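Local coordinates for conserved membrane protein (Chlamydia abortus, PDB 6GZU) that acts as a secreted effector that combines deubiquitinating and acetyltransferase activities and induces fragmentation of the Golgi, at residues 51-56 and 60-65; 209-214 and 219-224; 109-112 and 116-119; 25-30 and 37-42. All blocks are in the same frame, centred on the assembly; numbering follows the deposited sequence.

Interaction 1: 51-56 and 60-65. With ZN (zinc ion), chain C.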
loop_
_atom_site.group_PDB
_atom_site.type_symbol
_atom_site.label_atom_id
_atom_site.label_comp_id
_atom_site.label_asym_id
_atom_site.label_seq_id
_atom_site.Cartn_x
_atom_site.Cartn_y
_atom_site.Cartn_z
ATOM N N ILE A 51 -8.190 0.552 5.791
ATOM C CA ILE A 51 -7.502 1.186 4.649
ATOM C C ILE A 51 -8.174 2.511 4.219
ATOM O O ILE A 51 -7.470 3.455 3.932
ATOM C CB ILE A 51 -7.346 0.176 3.453
ATOM C CG1 ILE A 51 -6.631 0.795 2.263
ATOM C CG2 ILE A 51 -8.703 -0.362 3.000
ATOM C CD1 ILE A 51 -5.194 1.264 2.521
ATOM N N GLU A 52 -9.505 2.607 4.222
ATOM C CA GLU A 52 -10.114 3.845 3.749
ATOM C C GLU A 52 -9.727 5.007 4.687
ATOM O O GLU A 52 -9.369 6.113 4.225
ATOM C CB GLU A 52 -11.629 3.721 3.637
ATOM C CG GLU A 52 -12.294 5.059 3.303
ATOM C CD GLU A 52 -13.775 4.918 3.192
ATOM O OE1 GLU A 52 -14.401 4.090 3.912
ATOM O OE2 GLU A 52 -14.363 5.643 2.377
ATOM N N ARG A 53 -9.844 4.777 5.999
ATOM C CA ARG A 53 -9.487 5.828 6.983
ATOM C C ARG A 53 -8.017 6.223 6.821
ATOM O O ARG A 53 -7.674 7.423 6.881
ATOM C CB ARG A 53 -9.807 5.362 8.417
ATOM C CG ARG A 53 -9.460 6.319 9.543
ATOM C CD ARG A 53 -10.311 7.549 9.540
ATOM N NE ARG A 53 -11.735 7.237 9.703
ATOM C CZ ARG A 53 -12.374 7.132 10.873
ATOM N NH1 ARG A 53 -11.722 7.300 12.033
ATOM N NH2 ARG A 53 -13.682 6.854 10.879
ATOM N N ALA A 54 -7.128 5.260 6.573
ATOM C CA ALA A 54 -5.716 5.572 6.395
ATOM C C ALA A 54 -5.464 6.457 5.179
ATOM O O ALA A 54 -4.723 7.476 5.236
ATOM C CB ALA A 54 -4.869 4.283 6.319
ATOM N N VAL A 55 -6.090 6.109 4.064
ATOM C CA VAL A 55 -5.973 6.910 2.855
ATOM C C VAL A 55 -6.511 8.316 3.068
ATOM O O VAL A 55 -5.852 9.308 2.687
ATOM C CB VAL A 55 -6.751 6.210 1.703
ATOM C CG1 VAL A 55 -6.871 7.146 0.501
ATOM C CG2 VAL A 55 -6.071 4.889 1.300
ATOM N N LEU A 56 -7.715 8.432 3.626
ATOM C CA LEU A 56 -8.282 9.759 3.859
ATOM C C LEU A 56 -7.420 10.598 4.778
ATOM O O LEU A 56 -7.178 11.781 4.495
ATOM C CB LEU A 56 -9.696 9.668 4.423
ATOM C CG LEU A 56 -10.700 8.997 3.500
ATOM C CD1 LEU A 56 -12.058 8.721 4.204
ATOM C CD2 LEU A 56 -10.930 9.910 2.296
ATOM N N HIS A 60 -5.127 14.214 4.030
ATOM C CA HIS A 60 -5.683 15.317 4.855
ATOM C C HIS A 60 -7.156 15.591 4.633
ATOM O O HIS A 60 -7.600 16.754 4.699
ATOM C CB HIS A 60 -4.826 16.578 4.687
ATOM C CG HIS A 60 -3.357 16.289 4.813
ATOM N ND1 HIS A 60 -2.528 16.116 3.721
ATOM C CD2 HIS A 60 -2.589 16.052 5.897
ATOM C CE1 HIS A 60 -1.292 15.864 4.132
ATOM N NE2 HIS A 60 -1.300 15.824 5.450
ATOM N N LEU A 61 -7.900 14.518 4.374
ATOM C CA LEU A 61 -9.326 14.560 4.168
ATOM C C LEU A 61 -10.108 14.014 5.342
ATOM O O LEU A 61 -11.306 13.765 5.222
ATOM C CB LEU A 61 -9.679 13.776 2.915
ATOM C CG LEU A 61 -9.199 14.457 1.626
ATOM C CD1 LEU A 61 -9.308 13.492 0.476
ATOM C CD2 LEU A 61 -9.989 15.691 1.353
ATOM N N TYR A 62 -9.498 13.890 6.510
ATOM C CA TYR A 62 -10.251 13.353 7.636
ATOM C C TYR A 62 -10.107 14.225 8.878
ATOM O O TYR A 62 -8.999 14.542 9.280
ATOM C CB TYR A 62 -9.828 11.904 7.931
ATOM C CG TYR A 62 -10.754 11.319 8.945
ATOM C CD1 TYR A 62 -12.070 11.009 8.599
ATOM C CD2 TYR A 62 -10.361 11.169 10.272
ATOM C CE1 TYR A 62 -12.957 10.525 9.531
ATOM C CE2 TYR A 62 -11.241 10.692 11.216
ATOM C CZ TYR A 62 -12.542 10.374 10.838
ATOM O OH TYR A 62 -13.437 9.885 11.762
ATOM N N ASP A 63 -11.222 14.628 9.484
ATOM C CA ASP A 63 -11.167 15.503 10.660
ATOM C C ASP A 63 -11.447 14.661 11.893
ATOM O O ASP A 63 -12.597 14.333 12.164
ATOM C CB ASP A 63 -12.206 16.636 10.529
ATOM C CG ASP A 63 -12.269 17.546 11.762
ATOM O OD1 ASP A 63 -12.726 17.069 12.819
ATOM O OD2 ASP A 63 -11.899 18.744 11.675
ATOM N N SER A 64 -10.410 14.295 12.637
ATOM C CA SER A 64 -10.605 13.429 13.796
ATOM C C SER A 64 -11.423 14.085 14.918
ATOM O O SER A 64 -11.863 13.407 15.842
ATOM C CB SER A 64 -9.265 12.988 14.357
ATOM O OG SER A 64 -8.734 14.010 15.185
ATOM N N SER A 65 -11.629 15.395 14.842
ATOM C CA SER A 65 -12.375 16.105 15.883
ATOM C C SER A 65 -13.894 16.070 15.699
ATOM O O SER A 65 -14.641 16.070 16.678
ATOM C CB SER A 65 -11.896 17.551 15.998
ATOM O OG SER A 65 -10.810 17.632 16.893
HETATM ZN ZN ZN C . 0.446 15.564 6.339
#
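Leu56 meets Leu61 and Tyr62 in the close-packed part of this contact. Leu61 N donates to Leu56 O over 2.8 Å, with an N-H...O angle of 159°. Beside this bond Leu56 CD2 touches Leu61 CB at 4.1 Å, and the two leucine side chains cross at about a right angle. Leu56 CB packs on Tyr62 CB at 4.2 Å. Leu56 also packs on Arg172 of helix 159-174, and Leu61 on Leu173. The backbone bond belongs to a Schellman motif that ends helix 51-58. His60 is its C-prime residue, with phi at +56°, and leads the chain on to the short strand 62-63. The CB of His60 points away from the helix, and its NE2 binds the zinc ion at 2.0 Å. Cys78, His80 and Cys95 complete that site.

Toward solvent the contact is carried by the exposed Arg53, laid over the buried Tyr62. The Arg53 chain bends at chi2 and chi3 and lies over one face of the Tyr62 ring. Arg53 CD makes a CH-pi contact 3.6 Å from the Tyr62 ring centroid. The guanidinium continues flat over the phenol end, its plane 14° from the ring. Tyr62 OH lies 3.1 Å from Arg53 CZ, over the guanidinium face.

Interaction 2: 209-214 and 219-224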
loop_
_atom_site.group_PDB
_atom_site.type_symbol
_atom_site.label_atom_id
_atom_site.label_comp_id
_atom_site.label_asym_id
_atom_site.label_seq_id
_atom_site.Cartn_x
_atom_site.Cartn_y
_atom_site.Cartn_z
ATOM N N SER A 209 5.763 -6.310 -3.579
ATOM C CA SER A 209 6.873 -5.365 -3.668
ATOM C C SER A 209 7.417 -5.293 -5.096
ATOM O O SER A 209 7.712 -4.192 -5.614
ATOM C CB SER A 209 7.981 -5.761 -2.685
ATOM O OG SER A 209 7.502 -5.682 -1.351
ATOM N N LEU A 210 7.560 -6.458 -5.738
ATOM C CA LEU A 210 7.950 -6.504 -7.152
ATOM C C LEU A 210 6.905 -5.772 -8.004
ATOM O O LEU A 210 7.251 -4.999 -8.912
ATOM C CB LEU A 210 8.081 -7.969 -7.622
ATOM C CG LEU A 210 8.485 -8.365 -9.046
ATOM C CD1 LEU A 210 8.915 -9.853 -9.048
ATOM C CD2 LEU A 210 7.335 -8.183 -10.050
ATOM N N PHE A 211 5.625 -6.010 -7.740
ATOM C CA PHE A 211 4.598 -5.331 -8.520
ATOM C C PHE A 211 4.741 -3.815 -8.422
ATOM O O PHE A 211 4.669 -3.109 -9.452
ATOM C CB PHE A 211 3.189 -5.773 -8.122
ATOM C CG PHE A 211 2.125 -5.022 -8.853
ATOM C CD1 PHE A 211 1.893 -5.288 -10.209
ATOM C CD2 PHE A 211 1.449 -3.995 -8.216
ATOM C CE1 PHE A 211 0.958 -4.564 -10.945
ATOM C CE2 PHE A 211 0.479 -3.260 -8.910
ATOM C CZ PHE A 211 0.231 -3.562 -10.285
ATOM N N LEU A 212 4.872 -3.308 -7.208
ATOM C CA LEU A 212 4.931 -1.851 -7.066
ATOM C C LEU A 212 6.168 -1.315 -7.801
ATOM O O LEU A 212 6.123 -0.269 -8.444
ATOM C CB LEU A 212 4.989 -1.434 -5.601
ATOM C CG LEU A 212 5.014 0.095 -5.397
ATOM C CD1 LEU A 212 3.720 0.735 -5.927
ATOM C CD2 LEU A 212 5.160 0.359 -3.927
ATOM N N ASP A 213 7.292 -2.014 -7.674
ATOM C CA ASP A 213 8.529 -1.690 -8.381
ATOM C C ASP A 213 8.263 -1.465 -9.876
ATOM O O ASP A 213 8.615 -0.433 -10.449
ATOM C CB ASP A 213 9.493 -2.846 -8.174
ATOM C CG ASP A 213 10.903 -2.433 -8.262
ATOM O OD1 ASP A 213 11.306 -1.912 -9.320
ATOM O OD2 ASP A 213 11.634 -2.649 -7.277
ATOM N N LYS A 214 7.593 -2.422 -10.500
ATOM C CA LYS A 214 7.313 -2.329 -11.915
ATOM C C LYS A 214 6.223 -1.331 -12.246
ATOM O O LYS A 214 6.303 -0.657 -13.264
ATOM C CB LYS A 214 6.908 -3.712 -12.406
ATOM C CG LYS A 214 7.913 -4.792 -12.071
ATOM C CD LYS A 214 8.752 -5.097 -13.236
ATOM C CE LYS A 214 9.692 -6.227 -12.870
ATOM N NZ LYS A 214 10.907 -6.286 -13.706
ATOM N N PRO A 219 2.664 2.191 -15.163
ATOM C CA PRO A 219 1.439 1.884 -14.402
ATOM C C PRO A 219 0.490 0.945 -15.106
ATOM O O PRO A 219 -0.453 0.476 -14.472
ATOM C CB PRO A 219 0.763 3.243 -14.226
ATOM C CG PRO A 219 1.358 4.067 -15.331
ATOM C CD PRO A 219 2.777 3.614 -15.487
ATOM N N ASP A 220 0.734 0.655 -16.376
ATOM C CA ASP A 220 -0.020 -0.419 -17.063
ATOM C C ASP A 220 0.569 -1.816 -16.895
ATOM O O ASP A 220 0.076 -2.777 -17.490
ATOM C CB ASP A 220 -0.189 -0.106 -18.542
ATOM C CG ASP A 220 -1.027 1.121 -18.764
ATOM O OD1 ASP A 220 -2.142 1.181 -18.205
ATOM O OD2 ASP A 220 -0.543 2.044 -19.445
ATOM N N TYR A 221 1.598 -1.939 -16.070
ATOM C CA TYR A 221 2.244 -3.233 -15.838
ATOM C C TYR A 221 1.325 -4.269 -15.177
ATOM O O TYR A 221 0.671 -3.979 -14.176
ATOM C CB TYR A 221 3.431 -3.068 -14.900
ATOM C CG TYR A 221 4.131 -4.384 -14.659
ATOM C CD1 TYR A 221 4.943 -4.935 -15.636
ATOM C CD2 TYR A 221 3.956 -5.081 -13.475
ATOM C CE1 TYR A 221 5.618 -6.121 -15.430
ATOM C CE2 TYR A 221 4.614 -6.304 -13.253
ATOM C CZ TYR A 221 5.442 -6.819 -14.262
ATOM O OH TYR A 221 6.119 -8.015 -14.130
ATOM N N VAL A 222 1.318 -5.488 -15.696
ATOM C CA VAL A 222 0.660 -6.609 -15.011
ATOM C C VAL A 222 1.625 -7.767 -15.117
ATOM O O VAL A 222 2.186 -7.982 -16.191
ATOM C CB VAL A 222 -0.680 -6.958 -15.688
ATOM C CG1 VAL A 222 -1.321 -8.184 -15.081
ATOM C CG2 VAL A 222 -1.632 -5.766 -15.596
ATOM N N PRO A 223 1.854 -8.485 -14.003
ATOM C CA PRO A 223 2.853 -9.556 -14.023
ATOM C C PRO A 223 2.425 -10.617 -14.995
ATOM O O PRO A 223 1.214 -10.807 -15.256
ATOM C CB PRO A 223 2.776 -10.157 -12.610
ATOM C CG PRO A 223 2.122 -9.160 -11.794
ATOM C CD PRO A 223 1.251 -8.323 -12.675
ATOM N N PRO A 224 3.401 -11.320 -15.529
ATOM C CA PRO A 224 3.061 -12.331 -16.511
ATOM C C PRO A 224 2.517 -13.608 -15.877
ATOM O O PRO A 224 2.830 -13.921 -14.725
ATOM C CB PRO A 224 4.402 -12.592 -17.194
ATOM C CG PRO A 224 5.403 -12.351 -16.114
ATOM C CD PRO A 224 4.855 -11.150 -15.380
#
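Loop 219-224 doubles back beside helix 204-217, with the CA atoms of Lys214 and Tyr221 6.5 Å apart and those of Phe211 and Pro223 7.2 Å apart. In CE-clan cysteine proteases the equivalent helix carries the catalytic cysteine at its N-terminal end. This contact lies farther along the helix and is plain packing. Tyr221 is the central side chain. Its CG is anti to the backbone N (chi1 -179°), which brings the ring against the helix. Lys214 covers one face of that ring. Its CB makes a CH-pi contact, 3.5 Å from the Tyr221 ring centroid and somewhat toward the rim. CG and CD of Lys214 follow over the same ring toward the phenol oxygen, and the end of the chain then leads away. Phe211 comes to the edge of the Tyr221 ring, its CD1 in the ring plane and 3.9 Å from Tyr221 CD2. Pro223 CD packs against Phe211 CD1 at 4.0 Å. Both rings have further aromatic neighbours: Phe211 stacks with Phe150, and Tyr221 touches Phe234 of helix 228-241. The edge of the Phe211 ring also faces the backbone of the loop, with Phe211 CE1 3.3 Å from Tyr221 O.

Interaction 3: 109-112 and 116-119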
loop_
_atom_site.group_PDB
_atom_site.type_symbol
_atom_site.label_atom_id
_atom_site.label_comp_id
_atom_site.label_asym_id
_atom_site.label_seq_id
_atom_site.Cartn_x
_atom_site.Cartn_y
_atom_site.Cartn_z
ATOM N N PRO A 109 -8.593 -14.604 6.830
ATOM C CA PRO A 109 -10.011 -14.898 6.600
ATOM C C PRO A 109 -10.833 -15.192 7.857
ATOM O O PRO A 109 -12.084 -15.176 7.760
ATOM C CB PRO A 109 -9.988 -16.150 5.694
ATOM C CG PRO A 109 -8.553 -16.216 5.146
ATOM C CD PRO A 109 -7.688 -15.598 6.204
ATOM N N SER A 110 -10.203 -15.454 9.003
ATOM C CA SER A 110 -10.977 -15.814 10.191
ATOM C C SER A 110 -11.524 -14.620 10.958
ATOM O O SER A 110 -12.382 -14.780 11.821
ATOM C CB SER A 110 -10.170 -16.701 11.135
ATOM O OG SER A 110 -9.094 -15.917 11.658
ATOM N N ALA A 111 -11.050 -13.430 10.608
ATOM C CA ALA A 111 -11.486 -12.184 11.229
ATOM C C ALA A 111 -12.678 -11.583 10.483
ATOM O O ALA A 111 -12.617 -11.356 9.268
ATOM C CB ALA A 111 -10.360 -11.205 11.238
ATOM N N HIS A 112 -13.758 -11.303 11.202
ATOM C CA HIS A 112 -14.966 -10.798 10.538
ATOM C C HIS A 112 -15.368 -9.398 10.930
ATOM O O HIS A 112 -16.385 -8.886 10.453
ATOM C CB HIS A 112 -16.121 -11.761 10.737
ATOM C CG HIS A 112 -15.889 -13.070 10.061
ATOM N ND1 HIS A 112 -16.147 -13.269 8.722
ATOM C CD2 HIS A 112 -15.327 -14.215 10.513
ATOM C CE1 HIS A 112 -15.794 -14.500 8.386
ATOM N NE2 HIS A 112 -15.296 -15.096 9.456
ATOM N N GLU A 116 -11.550 -8.193 15.764
ATOM C CA GLU A 116 -10.890 -9.455 15.408
ATOM C C GLU A 116 -9.690 -9.264 14.461
ATOM O O GLU A 116 -8.605 -9.809 14.717
ATOM C CB GLU A 116 -11.892 -10.460 14.820
ATOM C CG GLU A 116 -12.878 -11.044 15.827
ATOM C CD GLU A 116 -14.006 -11.793 15.148
ATOM O OE1 GLU A 116 -13.838 -12.181 13.962
ATOM O OE2 GLU A 116 -15.069 -11.992 15.799
ATOM N N MET A 117 -9.856 -8.491 13.383
ATOM C CA MET A 117 -8.772 -8.312 12.417
ATOM C C MET A 117 -7.601 -7.621 13.110
ATOM O O MET A 117 -6.428 -7.984 12.940
ATOM C CB MET A 117 -9.214 -7.463 11.206
ATOM C CG MET A 117 -8.244 -7.536 10.033
ATOM S SD MET A 117 -8.196 -9.145 9.246
ATOM C CE MET A 117 -9.786 -9.131 8.374
ATOM N N ASN A 118 -7.909 -6.610 13.910
ATOM C CA ASN A 118 -6.809 -5.932 14.576
ATOM C C ASN A 118 -6.017 -6.740 15.591
ATOM O O ASN A 118 -4.779 -6.654 15.638
ATOM C CB ASN A 118 -7.242 -4.603 15.130
ATOM C CG ASN A 118 -6.725 -3.518 14.300
ATOM O OD1 ASN A 118 -7.049 -3.436 13.107
ATOM N ND2 ASN A 118 -5.801 -2.756 14.852
ATOM N N SER A 119 -6.726 -7.537 16.377
ATOM C CA SER A 119 -6.075 -8.346 17.384
ATOM C C SER A 119 -5.183 -9.365 16.708
ATOM O O SER A 119 -4.032 -9.581 17.122
ATOM C CB SER A 119 -7.101 -9.043 18.255
ATOM O OG SER A 119 -6.423 -9.891 19.157
#
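At the N-terminal end of helix 114-124, where the loop after strand 100-107 enters the helix, Glu116 bonds back to His112. His112 N donates to Glu116 OE1 over 2.9 Å. The bond is nearly straight, with an N-H...O angle of 164°. It meets OE1 on the anti side of the carboxylate and 35° out of its plane. With CG anti to the carbonyl carbon (chi1 -71°) and the chain extended beyond it, the Glu116 carboxylate reaches back past Ala111 to the loop. OE1 also lies at the edge of the His112 ring, near its plane, but is 5.6 Å from His112 NE2. A carboxylate in the first turn of a helix probably interacts favourably with the helix dipole.

Ala111 is the apolar part of the contact. Its CB points to the helix and sits 3.5 Å from Met117 N. The Met117 chain bends at chi2 and chi3 and curls round this methyl. Its CE and its SD each lie 3.6 Å from Ala111 CB. Glu116 CB touches the same methyl at 4.0 Å.

Asn113, between the two segments, accepts the backbone N-H of Glu116 on its OD1. One turn farther along the helix, Met120 touches Ser110 and Ala111. Met117 packs against Trp106 and His107 of strand 100-107 and against Thr47, Cys48 and Phe49 of a loop.

Interaction 4: 25-30 and 37-42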
loop_
_atom_site.group_PDB
_atom_site.type_symbol
_atom_site.label_atom_id
_atom_site.label_comp_id
_atom_site.label_asym_id
_atom_site.label_seq_id
_atom_site.Cartn_x
_atom_site.Cartn_y
_atom_site.Cartn_z
ATOM N N THR A 25 10.612 -1.638 3.945
ATOM C CA THR A 25 11.971 -1.312 3.528
ATOM C C THR A 25 11.980 -1.151 2.015
ATOM O O THR A 25 12.633 -0.237 1.510
ATOM C CB THR A 25 12.955 -2.422 3.972
ATOM O OG1 THR A 25 13.020 -2.410 5.399
ATOM C CG2 THR A 25 14.403 -2.215 3.452
ATOM N N HIS A 26 11.325 -2.063 1.284
ATOM C CA HIS A 26 11.268 -1.904 -0.166
ATOM C C HIS A 26 10.527 -0.650 -0.608
ATOM O O HIS A 26 10.919 -0.011 -1.586
ATOM C CB HIS A 26 10.766 -3.163 -0.896
ATOM C CG HIS A 26 11.154 -3.174 -2.340
ATOM N ND1 HIS A 26 12.479 -3.249 -2.737
ATOM C CD2 HIS A 26 10.416 -3.049 -3.469
ATOM C CE1 HIS A 26 12.528 -3.210 -4.059
ATOM N NE2 HIS A 26 11.291 -3.066 -4.523
ATOM N N LEU A 27 9.440 -0.309 0.072
ATOM C CA LEU A 27 8.738 0.947 -0.227
ATOM C C LEU A 27 9.654 2.144 -0.037
ATOM O O LEU A 27 9.708 3.028 -0.896
ATOM C CB LEU A 27 7.434 1.065 0.575
ATOM C CG LEU A 27 6.234 0.283 0.025
ATOM C CD1 LEU A 27 6.422 -1.100 -0.465
ATOM C CD2 LEU A 27 5.125 0.366 1.110
ATOM N N ILE A 28 10.441 2.165 1.041
ATOM C CA ILE A 28 11.376 3.255 1.260
ATOM C C ILE A 28 12.449 3.275 0.160
ATOM O O ILE A 28 12.810 4.351 -0.363
ATOM C CB ILE A 28 12.053 3.160 2.670
ATOM C CG1 ILE A 28 11.042 3.471 3.785
ATOM C CG2 ILE A 28 13.292 4.094 2.796
ATOM C CD1 ILE A 28 10.485 4.934 3.740
ATOM N N ARG A 29 12.978 2.102 -0.190
ATOM C CA ARG A 29 13.909 1.994 -1.318
ATOM C C ARG A 29 13.288 2.616 -2.591
ATOM O O ARG A 29 13.912 3.451 -3.253
ATOM C CB ARG A 29 14.252 0.529 -1.526
ATOM C CG ARG A 29 15.199 0.187 -2.622
ATOM C CD ARG A 29 15.432 -1.348 -2.626
ATOM N NE ARG A 29 16.156 -1.854 -1.468
ATOM C CZ ARG A 29 15.720 -2.730 -0.554
ATOM N NH1 ARG A 29 14.496 -3.269 -0.606
ATOM N NH2 ARG A 29 16.531 -3.053 0.458
ATOM N N LEU A 30 12.049 2.241 -2.896
ATOM C CA LEU A 30 11.347 2.807 -4.049
ATOM C C LEU A 30 11.132 4.301 -3.928
ATOM O O LEU A 30 11.205 5.016 -4.931
ATOM C CB LEU A 30 10.006 2.089 -4.277
ATOM C CG LEU A 30 10.219 0.683 -4.818
ATOM C CD1 LEU A 30 8.885 -0.058 -4.802
ATOM C CD2 LEU A 30 10.806 0.708 -6.203
ATOM N N LEU A 37 6.259 9.061 -4.632
ATOM C CA LEU A 37 5.654 7.968 -3.878
ATOM C C LEU A 37 5.571 8.280 -2.402
ATOM O O LEU A 37 6.603 8.545 -1.768
ATOM C CB LEU A 37 6.510 6.718 -4.036
ATOM C CG LEU A 37 6.072 5.478 -3.257
ATOM C CD1 LEU A 37 4.753 4.959 -3.820
ATOM C CD2 LEU A 37 7.150 4.347 -3.280
ATOM N N PHE A 38 4.359 8.238 -1.860
ATOM C CA PHE A 38 4.113 8.310 -0.438
ATOM C C PHE A 38 4.156 6.893 0.165
ATOM O O PHE A 38 3.428 5.975 -0.263
ATOM C CB PHE A 38 2.735 8.905 -0.201
ATOM C CG PHE A 38 2.324 8.952 1.229
ATOM C CD1 PHE A 38 1.626 7.888 1.807
ATOM C CD2 PHE A 38 2.558 10.083 1.998
ATOM C CE1 PHE A 38 1.220 7.934 3.113
ATOM C CE2 PHE A 38 2.140 10.127 3.343
ATOM C CZ PHE A 38 1.500 9.057 3.895
ATOM N N VAL A 39 4.980 6.729 1.189
ATOM C CA VAL A 39 5.048 5.484 1.960
ATOM C C VAL A 39 4.288 5.703 3.268
ATOM O O VAL A 39 4.566 6.661 3.992
ATOM C CB VAL A 39 6.497 5.195 2.263
ATOM C CG1 VAL A 39 6.626 3.890 3.138
ATOM C CG2 VAL A 39 7.281 5.091 0.931
ATOM N N PRO A 40 3.282 4.855 3.540
ATOM C CA PRO A 40 2.451 5.002 4.734
ATOM C C PRO A 40 3.129 4.510 5.988
ATOM O O PRO A 40 4.330 4.223 5.993
ATOM C CB PRO A 40 1.208 4.149 4.416
ATOM C CG PRO A 40 1.777 3.009 3.590
ATOM C CD PRO A 40 2.869 3.704 2.715
ATOM N N SER A 41 2.371 4.402 7.064
ATOM C CA SER A 41 2.961 4.144 8.381
ATOM C C SER A 41 3.901 2.954 8.390
ATOM O O SER A 41 3.561 1.878 7.900
ATOM C CB SER A 41 1.843 3.840 9.363
ATOM O OG SER A 41 2.397 3.348 10.573
ATOM N N LEU A 42 5.088 3.142 8.953
ATOM C CA LEU A 42 6.053 2.044 9.106
ATOM C C LEU A 42 5.714 1.187 10.321
ATOM O O LEU A 42 6.354 0.148 10.556
ATOM C CB LEU A 42 7.477 2.584 9.257
ATOM C CG LEU A 42 7.957 3.580 8.201
ATOM C CD1 LEU A 42 9.432 3.931 8.421
ATOM C CD2 LEU A 42 7.751 3.044 6.773
#
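Val39 holds CG1 anti to its own N (chi1 178°) and CG2 anti to its carbonyl carbon, which turns both methyls to Leu27. CG1 lies 3.9 Å from Leu27 CB, and CG2 lies 3.7 Å from Leu27 O. The contact packs helix 20-33 against strand 37-38 and the loop after it. Strand 37-38 is an outermost strand of the mixed five-stranded sheet and runs parallel to strand 100-107. All the touching residues are buried, and the contact across the segments is apolar packing.

Ile28 meets Val39 at about a right angle, with its CD1 4.0 Å from Val39 CG1. Its CG1 makes a longer contact with Leu42 CD2, at 4.5 Å. Farther along the chain from Val39, Pro40 CD is reached by Leu27 CD2 at 4.3 Å. Leu27 and Pro40 both also touch Pro104 of strand 100-107. On the helix, Leu30 packs in addition on Leu212 and Asp213 of helix 204-217, and Leu37 of the strand touches Leu216 of that same helix. The backbone of Phe38 bonds to that of Ile100, and just past the strand Val39 O accepts from His89 NE2. Nearer the start of the strand, Leu37 places CD2 between Leu27 O and Leu30 CB. This methyl is 3.7 Å from Leu27 O and 3.8 Å from Leu30 CB.

Interactions 2 and 4 touch, their centres 16 Å apart. Asp213 OD2 of helix 204-217 lies 2.8 Å from His26 NE2 of helix 20-33, a probable hydrogen bond, and Leu212 CD2 packs on Leu30 CD1 at 3.8 Å. Interactions 1 and 3 do not touch each other or this pair. Interaction 1 holds the zinc ligand His60 and lies on the opposite side of the chain's centre from interaction 2, about 27 Å away between centres. Interaction 4 is not at the metal: the side chain of Pro40 is about 12 Å from the zinc ion. Cys204, at the start of the helix of interaction 2, probably forms a catalytic triad with His134 and Asp151, as in other CE-clan enzymes.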